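Long-range contacts in cryptochrome DASH, chloroplastic/mitochondrial (Arabidopsis thaliana, PDB 2VTB), which repairs cyclobutane pyrimidine dimers in single-stranded DNA as an FAD-dependent photolyase, binds DNA without sequence specificity and may also act as a photoreceptor: residues D446-I451 with P494-N499; R351-K356 with A437-D442. All coordinates share one frame; numbering follows the deposited sequence.

Contact 1 (D446-I451 with P494-N499); sequences DRYFSI and PLKHGN. With nucleotides of chain G.
On the DNA-binding surface of the photolyase FAD-binding domain, the loop leading into helix 451-458 meets the 494-499 segment near the end of the modelled chain through an edge-to-face aromatic pair, Tyr448 and His497, with a thymidine strand lying against both. The imidazole turns its edge to the phenol face, planes at 87° and centroids 4.7 Å apart, and places CD2 above the middle of the Tyr448 ring. One face of His497 is taken by the base of DT5 of chain G, whose C4 lies over its centre, while CB of Lys496 covers the rim of the other. With CG anti to the backbone N (chi1 -179°), the Tyr448 ring reaches over to 494-499, where its OH accepts a hydrogen bond from His497 N (3.1 Å, 161° at the hydrogen). The same hydroxyl is also hydrogen-bonded to Asp405 of helix 392-405 and takes a hydrogen from a water, which also donates to His497 O and accepts from the backbone N of Ile451, which begins helix 451-458. A phenylalanine in place of Tyr448 could keep the ring pair but would probably leave His497 N without its acceptor, Asp405 without the hydroxyl and the water with one partner fewer. Ile451 CB touches both methyls of Leu495, CD1 and CD2, each at 4.2 Å. On the DNA side, Phe449 lays a ring face against the sugar of DT4 of chain G, CE1 3.3 Å from C5'. Ser450, the helix N-cap, turns its OG to Lys453 N, and its own backbone N donates to OP1 of DT5 of chain G at 2.9 Å, nearly straight.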
ATOM      1  N   ASP A 446       9.083 -26.229 -10.362  1.00 56.40           N
ATOM      2  CA  ASP A 446       9.750 -26.079 -11.661  1.00 55.37           C
ATOM      3  C   ASP A 446       8.730 -26.269 -12.790  1.00 53.96           C
ATOM      4  O   ASP A 446       8.598 -27.369 -13.336  1.00 53.88           O
ATOM      5  CB  ASP A 446      10.906 -27.087 -11.784  1.00 55.54           C
ATOM      6  CG  ASP A 446      11.690 -26.945 -13.089  1.00 56.47           C
ATOM      7  OD1 ASP A 446      11.239 -26.217 -14.005  1.00 57.64           O
ATOM      8  OD2 ASP A 446      12.765 -27.575 -13.201  1.00 57.35           O
ATOM      9  N   ARG A 447       8.043 -25.186 -13.154  1.00 52.06           N
ATOM     10  CA  ARG A 447       6.912 -25.245 -14.089  1.00 50.95           C
ATOM     11  C   ARG A 447       7.337 -25.259 -15.569  1.00 49.09           C
ATOM     12  O   ARG A 447       6.979 -24.373 -16.346  1.00 48.74           O
ATOM     13  CB  ARG A 447       5.953 -24.076 -13.827  1.00 50.90           C
ATOM     14  CG  ARG A 447       5.496 -23.980 -12.383  1.00 51.89           C
ATOM     15  CD  ARG A 447       4.327 -23.021 -12.192  1.00 52.45           C
ATOM     16  NE  ARG A 447       3.850 -23.058 -10.812  1.00 53.42           N
ATOM     17  CZ  ARG A 447       3.105 -24.033 -10.288  1.00 54.92           C
ATOM     18  NH1 ARG A 447       2.719 -25.074 -11.023  1.00 55.95           N
ATOM     19  NH2 ARG A 447       2.739 -23.970  -9.013  1.00 55.21           N
ATOM     20  N   TYR A 448       8.085 -26.283 -15.956  1.00 47.45           N
ATOM     21  CA  TYR A 448       8.490 -26.454 -17.349  1.00 46.04           C
ATOM     22  C   TYR A 448       7.392 -27.159 -18.148  1.00 45.27           C
ATOM     23  O   TYR A 448       6.939 -28.236 -17.766  1.00 45.33           O
ATOM     24  CB  TYR A 448       9.786 -27.260 -17.435  1.00 45.70           C
ATOM     25  CG  TYR A 448      10.268 -27.450 -18.852  1.00 45.06           C
ATOM     26  CD1 TYR A 448      11.120 -26.519 -19.449  1.00 45.32           C
ATOM     27  CD2 TYR A 448       9.855 -28.544 -19.611  1.00 44.62           C
ATOM     28  CE1 TYR A 448      11.551 -26.676 -20.766  1.00 44.62           C
ATOM     29  CE2 TYR A 448      10.287 -28.714 -20.921  1.00 44.81           C
ATOM     30  CZ  TYR A 448      11.135 -27.776 -21.496  1.00 44.98           C
ATOM     31  OH  TYR A 448      11.568 -27.946 -22.798  1.00 44.73           O
ATOM     32  N   PHE A 449       6.989 -26.550 -19.263  1.00 44.30           N
ATOM     33  CA  PHE A 449       6.030 -27.136 -20.203  1.00 43.52           C
ATOM     34  C   PHE A 449       6.759 -27.858 -21.352  1.00 43.11           C
ATOM     35  O   PHE A 449       7.608 -27.268 -22.026  1.00 43.13           O
ATOM     36  CB  PHE A 449       5.147 -26.043 -20.816  1.00 43.36           C
ATOM     37  CG  PHE A 449       4.110 -25.492 -19.889  1.00 43.00           C
ATOM     38  CD1 PHE A 449       2.760 -25.694 -20.145  1.00 43.69           C
ATOM     39  CD2 PHE A 449       4.473 -24.737 -18.781  1.00 42.81           C
ATOM     40  CE1 PHE A 449       1.786 -25.168 -19.304  1.00 43.06           C
ATOM     41  CE2 PHE A 449       3.507 -24.214 -17.934  1.00 43.11           C
ATOM     42  CZ  PHE A 449       2.160 -24.431 -18.198  1.00 43.19           C
ATOM     43  N   SER A 450       6.420 -29.122 -21.585  1.00 42.48           N
ATOM     44  CA  SER A 450       6.933 -29.850 -22.745  1.00 42.16           C
ATOM     45  C   SER A 450       6.159 -29.463 -23.993  1.00 41.91           C
ATOM     46  O   SER A 450       4.961 -29.728 -24.083  1.00 41.47           O
ATOM     47  CB  SER A 450       6.811 -31.357 -22.546  1.00 42.16           C
ATOM     48  OG  SER A 450       6.936 -32.024 -23.786  1.00 41.71           O
ATOM     49  N   ILE A 451       6.848 -28.864 -24.964  1.00 41.90           N
ATOM     50  CA  ILE A 451       6.203 -28.439 -26.206  1.00 41.86           C
ATOM     51  C   ILE A 451       5.542 -29.617 -26.942  1.00 41.87           C
ATOM     52  O   ILE A 451       4.387 -29.513 -27.348  1.00 41.57           O
ATOM     53  CB  ILE A 451       7.170 -27.630 -27.122  1.00 41.69           C
ATOM     54  CG1 ILE A 451       7.152 -26.146 -26.748  1.00 42.42           C
ATOM     55  CG2 ILE A 451       6.754 -27.719 -28.587  1.00 42.51           C
ATOM     56  CD1 ILE A 451       7.489 -25.840 -25.305  1.00 41.80           C
ATOM     57  N   PRO A 494      17.379 -25.752 -29.195  1.00 45.61           N
ATOM     58  CA  PRO A 494      16.818 -27.059 -28.871  1.00 45.77           C
ATOM     59  C   PRO A 494      15.828 -26.954 -27.715  1.00 46.05           C
ATOM     60  O   PRO A 494      15.859 -25.981 -26.955  1.00 45.80           O
ATOM     61  CB  PRO A 494      18.048 -27.878 -28.456  1.00 45.81           C
ATOM     62  CG  PRO A 494      19.014 -26.881 -27.950  1.00 45.73           C
ATOM     63  CD  PRO A 494      18.783 -25.631 -28.754  1.00 45.62           C
ATOM     64  N   LEU A 495      14.951 -27.943 -27.598  1.00 46.60           N
ATOM     65  CA  LEU A 495      14.065 -28.064 -26.442  1.00 47.12           C
ATOM     66  C   LEU A 495      14.832 -28.660 -25.256  1.00 48.07           C
ATOM     67  O   LEU A 495      15.568 -29.639 -25.411  1.00 47.48           O
ATOM     68  CB  LEU A 495      12.854 -28.937 -26.780  1.00 46.97           C
ATOM     69  CG  LEU A 495      11.898 -28.414 -27.862  1.00 46.79           C
ATOM     70  CD1 LEU A 495      10.808 -29.438 -28.167  1.00 46.27           C
ATOM     71  CD2 LEU A 495      11.282 -27.085 -27.453  1.00 45.99           C
ATOM     72  N   LYS A 496      14.652 -28.063 -24.080  1.00 49.09           N
ATOM     73  CA  LYS A 496      15.318 -28.521 -22.857  1.00 50.40           C
ATOM     74  C   LYS A 496      14.910 -29.945 -22.473  1.00 51.26           C
ATOM     75  O   LYS A 496      15.763 -30.756 -22.105  1.00 51.28           O
ATOM     76  CB  LYS A 496      15.029 -27.563 -21.698  1.00 50.48           C
ATOM     77  CG  LYS A 496      15.803 -26.258 -21.771  1.00 51.70           C
ATOM     78  CD  LYS A 496      17.116 -26.333 -20.987  1.00 53.30           C
ATOM     79  CE  LYS A 496      18.023 -25.130 -21.238  1.00 53.34           C
ATOM     80  NZ  LYS A 496      19.169 -25.467 -22.127  1.00 54.46           N
ATOM     81  N   HIS A 497      13.611 -30.242 -22.562  1.00 52.32           N
ATOM     82  CA  HIS A 497      13.093 -31.580 -22.245  1.00 53.22           C
ATOM     83  C   HIS A 497      12.049 -32.046 -23.256  1.00 54.24           C
ATOM     84  O   HIS A 497      11.582 -31.269 -24.091  1.00 54.28           O
ATOM     85  CB  HIS A 497      12.475 -31.605 -20.847  1.00 53.06           C
ATOM     86  CG  HIS A 497      13.355 -31.030 -19.783  1.00 52.96           C
ATOM     87  ND1 HIS A 497      14.496 -31.665 -19.336  1.00 52.78           N
ATOM     88  CD2 HIS A 497      13.259 -29.882 -19.072  1.00 52.78           C
ATOM     89  CE1 HIS A 497      15.068 -30.927 -18.400  1.00 52.95           C
ATOM     90  NE2 HIS A 497      14.336 -29.841 -18.221  1.00 53.09           N
ATOM     91  N   GLY A 498      11.683 -33.323 -23.159  1.00 55.50           N
ATOM     92  CA  GLY A 498      10.714 -33.938 -24.062  1.00 56.59           C
ATOM     93  C   GLY A 498      11.279 -34.168 -25.450  1.00 57.63           C
ATOM     94  O   GLY A 498      10.586 -33.965 -26.440  1.00 57.89           O
ATOM     95  N   ASN A 499      12.533 -34.621 -25.507  1.00 58.97           N
ATOM     96  CA  ASN A 499      13.318 -34.708 -26.746  1.00 59.85           C
ATOM     97  C   ASN A 499      13.715 -33.306 -27.205  1.00 60.50           C
ATOM     98  O   ASN A 499      12.921 -32.371 -27.120  1.00 61.14           O
ATOM     99  CB  ASN A 499      12.569 -35.432 -27.877  1.00 60.11           C
ATOM    100  CG  ASN A 499      12.224 -36.878 -27.540  1.00 60.62           C
ATOM    101  OD1 ASN A 499      11.994 -37.688 -28.442  1.00 62.27           O
ATOM    102  ND2 ASN A 499      12.184 -37.208 -26.253  1.00 60.48           N
TER
ATOM    103  P    DT G   5       3.632 -30.665 -18.941  1.00 43.88           P
ATOM    104  OP1  DT G   5       4.242 -30.413 -20.266  1.00 42.98           O
ATOM    105  OP2  DT G   5       2.276 -31.256 -18.870  1.00 43.04           O
ATOM    106  O5'  DT G   5       4.615 -31.552 -18.041  1.00 42.95           O
ATOM    107  C5'  DT G   5       6.035 -31.379 -18.114  1.00 43.90           C
ATOM    108  C4'  DT G   5       6.672 -32.371 -19.071  1.00 44.44           C
ATOM    109  O4'  DT G   5       8.099 -32.104 -19.146  1.00 45.43           O
ATOM    110  C3'  DT G   5       6.537 -33.844 -18.678  1.00 44.72           C
ATOM    111  O3'  DT G   5       6.376 -34.674 -19.824  1.00 44.71           O
ATOM    112  C2'  DT G   5       7.864 -34.134 -18.001  1.00 45.29           C
ATOM    113  C1'  DT G   5       8.817 -33.292 -18.837  1.00 45.40           C
ATOM    114  N1   DT G   5      10.082 -33.002 -18.090  1.00 45.20           N
ATOM    115  C2   DT G   5      11.201 -33.784 -18.321  1.00 45.71           C
ATOM    116  O2   DT G   5      11.240 -34.698 -19.125  1.00 46.13           O
ATOM    117  N3   DT G   5      12.301 -33.446 -17.576  1.00 45.65           N
ATOM    118  C4   DT G   5      12.392 -32.436 -16.635  1.00 45.65           C
ATOM    119  O4   DT G   5      13.435 -32.222 -16.024  1.00 46.19           O
ATOM    120  C5   DT G   5      11.190 -31.659 -16.438  1.00 45.60           C
ATOM    121  C7   DT G   5      11.248 -30.368 -15.677  1.00 45.76           C
ATOM    122  C6   DT G   5      10.101 -31.985 -17.151  1.00 45.18           C
ATOM    123  P    DT G   4      -1.277 -28.628 -16.506  1.00 43.74           P
ATOM    124  OP1  DT G   4      -1.610 -28.944 -17.907  1.00 44.13           O
ATOM    125  OP2  DT G   4      -1.670 -29.572 -15.437  1.00 44.10           O
ATOM    126  O5'  DT G   4       0.285 -28.397 -16.309  1.00 45.02           O
ATOM    127  C5'  DT G   4       1.023 -27.514 -17.134  1.00 45.40           C
ATOM    128  C4'  DT G   4       2.499 -27.641 -16.815  1.00 45.71           C
ATOM    129  O4'  DT G   4       2.733 -27.219 -15.452  1.00 46.92           O
ATOM    130  C3'  DT G   4       3.059 -29.056 -16.917  1.00 45.22           C
ATOM    131  O3'  DT G   4       3.622 -29.250 -18.204  1.00 43.22           O
ATOM    132  C2'  DT G   4       4.131 -29.110 -15.843  1.00 46.21           C
ATOM    133  C1'  DT G   4       3.772 -27.991 -14.877  1.00 48.14           C
ATOM    134  N1   DT G   4       3.336 -28.545 -13.545  1.00 49.35           N
ATOM    135  C2   DT G   4       4.266 -28.683 -12.527  1.00 50.29           C
ATOM    136  O2   DT G   4       5.438 -28.371 -12.632  1.00 50.32           O
ATOM    137  N3   DT G   4       3.766 -29.197 -11.356  1.00 50.65           N
ATOM    138  C4   DT G   4       2.458 -29.583 -11.116  1.00 49.81           C
ATOM    139  O4   DT G   4       2.118 -30.040 -10.034  1.00 50.00           O
ATOM    140  C5   DT G   4       1.538 -29.419 -12.219  1.00 49.95           C
ATOM    141  C7   DT G   4       0.134 -29.947 -12.136  1.00 49.65           C
ATOM    142  C6   DT G   4       2.014 -28.918 -13.367  1.00 49.63           C
ATOM    143  O5'  DT G   1       2.479 -24.499  -3.583  1.00 54.16           O
ATOM    144  C5'  DT G   1       1.313 -23.712  -3.808  1.00 52.80           C
ATOM    145  C4'  DT G   1       0.733 -23.951  -5.197  1.00 51.41           C
ATOM    146  O4'  DT G   1       1.464 -25.015  -5.874  1.00 52.28           O
ATOM    147  C3'  DT G   1      -0.732 -24.387  -5.233  1.00 49.67           C
ATOM    148  O3'  DT G   1      -1.387 -23.867  -6.370  1.00 45.08           O
ATOM    149  C2'  DT G   1      -0.628 -25.901  -5.353  1.00 50.83           C
ATOM    150  C1'  DT G   1       0.548 -25.999  -6.323  1.00 51.83           C
ATOM    151  N1   DT G   1       1.258 -27.322  -6.378  1.00 52.19           N
ATOM    152  C2   DT G   1       1.650 -27.824  -7.606  1.00 52.50           C
ATOM    153  O2   DT G   1       1.450 -27.250  -8.664  1.00 52.40           O
ATOM    154  N3   DT G   1       2.308 -29.029  -7.553  1.00 52.28           N
ATOM    155  C4   DT G   1       2.580 -29.772  -6.414  1.00 52.33           C
ATOM    156  O4   DT G   1       3.169 -30.847  -6.475  1.00 52.13           O
ATOM    157  C5   DT G   1       2.146 -29.194  -5.163  1.00 52.62           C
ATOM    158  C7   DT G   1       2.278 -29.959  -3.878  1.00 52.30           C
ATOM    159  C6   DT G   1       1.519 -28.008  -5.203  1.00 52.41           C
TER
HETATM  160  O   HOH W   1       9.770 -28.974 -24.587  1.00 44.41           O

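Contact 2 (R351-K356 with A437-D442); sequences RNVQGK and AGVGND
Arg351 lies along the backbone of 437-442 and supplies most of the 351-356 side of the contact, its side chain running past the carbonyls of Gly438 and Gly440. NE gives a weak, bent hydrogen bond to Gly440 O, 3.3 Å away with 134° at the hydrogen; the oxygen sits at the edge of the guanidinium, near its plane. NH2 comes within 3.0 Å of Gly438 O, but at an angle too poor for a hydrogen bond, the oxygen standing obliquely to the group. At the root of the same side chain, Asn441 brings OD1 to 3.1 Å from Arg351 CB. The two side chains run past one another, heading opposite ways, with amide and guanidinium planes 39° apart. Arg351 has CG between its backbone N and carbonyl carbon (chi1 75°), and from there an extended chain carries the guanidinium along the glycine-rich backbone. One face of that group is backed by Val353 of its own segment, whose CG2 lies 3.2 Å above the plane, toward one side of the group. The same methyl meets Val439 CG1 at 4.3 Å, adding a small apolar touch to the polar one. The carbonyls belong to the exit of helix 426-437, which ends in a Schellman motif with Gly438 at positive phi, so the contact joins a helix C-terminus to the loop between helices 318-340 and 361-368 in the FAD-binding domain. Farther out, Trp410 of helix 410-420 and Thr434 pack on Val439, while Asn441 leans on Pro350 and Asp193. A second protein chain hydrogen-bonds Arg351 O through a polar side chain and Asn352 ND2 through its backbone.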
ATOM      1  N   ARG A 351      10.274 -12.283  -4.600  1.00 53.64           N
ATOM      2  CA  ARG A 351      11.258 -12.830  -3.648  1.00 55.05           C
ATOM      3  C   ARG A 351      12.719 -12.568  -4.032  1.00 55.21           C
ATOM      4  O   ARG A 351      13.627 -13.149  -3.436  1.00 55.12           O
ATOM      5  CB  ARG A 351      11.011 -14.321  -3.363  1.00 55.22           C
ATOM      6  CG  ARG A 351      11.399 -15.311  -4.441  1.00 56.33           C
ATOM      7  CD  ARG A 351      11.090 -16.735  -3.983  1.00 57.13           C
ATOM      8  NE  ARG A 351      10.948 -17.657  -5.110  1.00 58.63           N
ATOM      9  CZ  ARG A 351      11.943 -18.347  -5.666  1.00 60.24           C
ATOM     10  NH1 ARG A 351      13.189 -18.252  -5.211  1.00 61.54           N
ATOM     11  NH2 ARG A 351      11.684 -19.154  -6.690  1.00 60.55           N
ATOM     12  N   ASN A 352      12.937 -11.676  -4.996  1.00 55.70           N
ATOM     13  CA  ASN A 352      14.278 -11.196  -5.343  1.00 56.27           C
ATOM     14  C   ASN A 352      15.268 -12.345  -5.617  1.00 56.70           C
ATOM     15  O   ASN A 352      16.336 -12.430  -5.007  1.00 56.41           O
ATOM     16  CB  ASN A 352      14.794 -10.246  -4.249  1.00 56.32           C
ATOM     17  CG  ASN A 352      16.071  -9.505  -4.649  1.00 56.74           C
ATOM     18  OD1 ASN A 352      16.431  -9.435  -5.825  1.00 57.54           O
ATOM     19  ND2 ASN A 352      16.758  -8.945  -3.660  1.00 56.66           N
ATOM     20  N   VAL A 353      14.894 -13.220  -6.545  1.00 57.27           N
ATOM     21  CA  VAL A 353      15.732 -14.353  -6.932  1.00 57.95           C
ATOM     22  C   VAL A 353      16.953 -13.856  -7.710  1.00 58.58           C
ATOM     23  O   VAL A 353      16.852 -12.931  -8.518  1.00 58.17           O
ATOM     24  CB  VAL A 353      14.952 -15.371  -7.795  1.00 57.93           C
ATOM     25  CG1 VAL A 353      15.801 -16.605  -8.073  1.00 58.47           C
ATOM     26  CG2 VAL A 353      13.652 -15.763  -7.113  1.00 58.01           C
ATOM     27  N   GLN A 354      18.102 -14.479  -7.459  1.00 59.51           N
ATOM     28  CA  GLN A 354      19.375 -14.043  -8.036  1.00 60.44           C
ATOM     29  C   GLN A 354      19.721 -14.787  -9.320  1.00 60.85           C
ATOM     30  O   GLN A 354      19.164 -15.849  -9.608  1.00 60.97           O
ATOM     31  CB  GLN A 354      20.513 -14.259  -7.031  1.00 60.56           C
ATOM     32  CG  GLN A 354      20.308 -13.610  -5.665  1.00 61.45           C
ATOM     33  CD  GLN A 354      20.431 -12.097  -5.704  1.00 62.74           C
ATOM     34  OE1 GLN A 354      19.659 -11.416  -6.383  1.00 63.58           O
ATOM     35  NE2 GLN A 354      21.400 -11.560  -4.962  1.00 63.27           N
ATOM     36  N   GLY A 355      20.631 -14.195 -10.095  1.00 61.54           N
ATOM     37  CA  GLY A 355      21.386 -14.907 -11.133  1.00 61.86           C
ATOM     38  C   GLY A 355      20.866 -14.924 -12.563  1.00 62.00           C
ATOM     39  O   GLY A 355      19.704 -15.236 -12.801  1.00 62.66           O
ATOM     40  N   LYS A 356      21.747 -14.557 -13.498  1.00 62.07           N
ATOM     41  CA  LYS A 356      21.705 -14.971 -14.925  1.00 61.92           C
ATOM     42  C   LYS A 356      20.820 -14.121 -15.852  1.00 60.99           C
ATOM     43  O   LYS A 356      20.551 -12.948 -15.569  1.00 61.47           O
ATOM     44  CB  LYS A 356      21.401 -16.486 -15.053  1.00 62.08           C
ATOM     45  CG  LYS A 356      19.934 -16.881 -15.271  1.00 62.74           C
ATOM     46  CD  LYS A 356      19.670 -18.344 -14.933  1.00 63.00           C
ATOM     47  CE  LYS A 356      19.423 -18.552 -13.452  1.00 64.04           C
ATOM     48  NZ  LYS A 356      19.118 -19.981 -13.158  1.00 64.91           N
ATOM     49  N   ALA A 437       7.525 -17.606 -14.650  1.00 43.00           N
ATOM     50  CA  ALA A 437       8.994 -17.554 -14.649  1.00 43.54           C
ATOM     51  C   ALA A 437       9.617 -18.168 -13.398  1.00 43.90           C
ATOM     52  O   ALA A 437      10.823 -18.376 -13.352  1.00 44.12           O
ATOM     53  CB  ALA A 437       9.477 -16.111 -14.814  1.00 43.07           C
ATOM     54  N   GLY A 438       8.804 -18.441 -12.387  1.00 44.86           N
ATOM     55  CA  GLY A 438       9.299 -18.993 -11.124  1.00 45.59           C
ATOM     56  C   GLY A 438       9.961 -17.956 -10.231  1.00 46.32           C
ATOM     57  O   GLY A 438      10.838 -18.288  -9.422  1.00 46.24           O
ATOM     58  N   VAL A 439       9.548 -16.700 -10.370  1.00 46.92           N
ATOM     59  CA  VAL A 439      10.070 -15.629  -9.531  1.00 47.74           C
ATOM     60  C   VAL A 439       8.962 -14.985  -8.697  1.00 49.03           C
ATOM     61  O   VAL A 439       9.147 -13.903  -8.162  1.00 49.10           O
ATOM     62  CB  VAL A 439      10.828 -14.557 -10.364  1.00 47.62           C
ATOM     63  CG1 VAL A 439      12.038 -15.187 -11.068  1.00 46.84           C
ATOM     64  CG2 VAL A 439       9.903 -13.881 -11.372  1.00 47.08           C
ATOM     65  N   GLY A 440       7.819 -15.654  -8.564  1.00 50.70           N
ATOM     66  CA  GLY A 440       6.773 -15.202  -7.636  1.00 52.01           C
ATOM     67  C   GLY A 440       7.140 -15.579  -6.214  1.00 53.22           C
ATOM     68  O   GLY A 440       8.160 -16.225  -5.991  1.00 53.42           O
ATOM     69  N   ASN A 441       6.316 -15.184  -5.245  1.00 55.11           N
ATOM     70  CA  ASN A 441       6.541 -15.565  -3.840  1.00 56.26           C
ATOM     71  C   ASN A 441       5.916 -16.914  -3.494  1.00 57.33           C
ATOM     72  O   ASN A 441       6.117 -17.434  -2.392  1.00 57.65           O
ATOM     73  CB  ASN A 441       6.041 -14.476  -2.873  1.00 56.56           C
ATOM     74  CG  ASN A 441       7.174 -13.615  -2.313  1.00 57.12           C
ATOM     75  OD1 ASN A 441       8.255 -14.113  -2.010  1.00 58.11           O
ATOM     76  ND2 ASN A 441       6.915 -12.323  -2.156  1.00 58.69           N
ATOM     77  N   ASP A 442       5.154 -17.471  -4.432  1.00 58.45           N
ATOM     78  CA  ASP A 442       4.607 -18.822  -4.290  1.00 59.16           C
ATOM     79  C   ASP A 442       5.750 -19.850  -4.198  1.00 59.66           C
ATOM     80  O   ASP A 442       6.741 -19.735  -4.923  1.00 59.89           O
ATOM     81  CB  ASP A 442       3.663 -19.157  -5.458  1.00 59.30           C
ATOM     82  CG  ASP A 442       4.281 -18.873  -6.827  1.00 59.82           C
ATOM     83  OD1 ASP A 442       4.699 -17.720  -7.073  1.00 59.97           O
ATOM     84  OD2 ASP A 442       4.345 -19.804  -7.657  1.00 60.83           O
TER

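How the contacts relate
The two contacts follow one another along the chain: contact 2 closes with 437-442, and a few residues later 446-451 opens contact 1, so the connection between helices 426-437 and 451-458 supplies a segment to each. Their centres are 19 Å apart, and the segments do not otherwise touch. Contact 1 lies directly on the bound DNA, with Ile451 about 13 Å, side chain to ligand, from FAD; contact 2 comes no nearer to the nucleic acid than about 5 Å between nearest atoms. The side chain of Val439 in contact 2 is about 11 Å from FAD, and that of Asn441 about 7 Å from a bound methenyltetrahydrofolate.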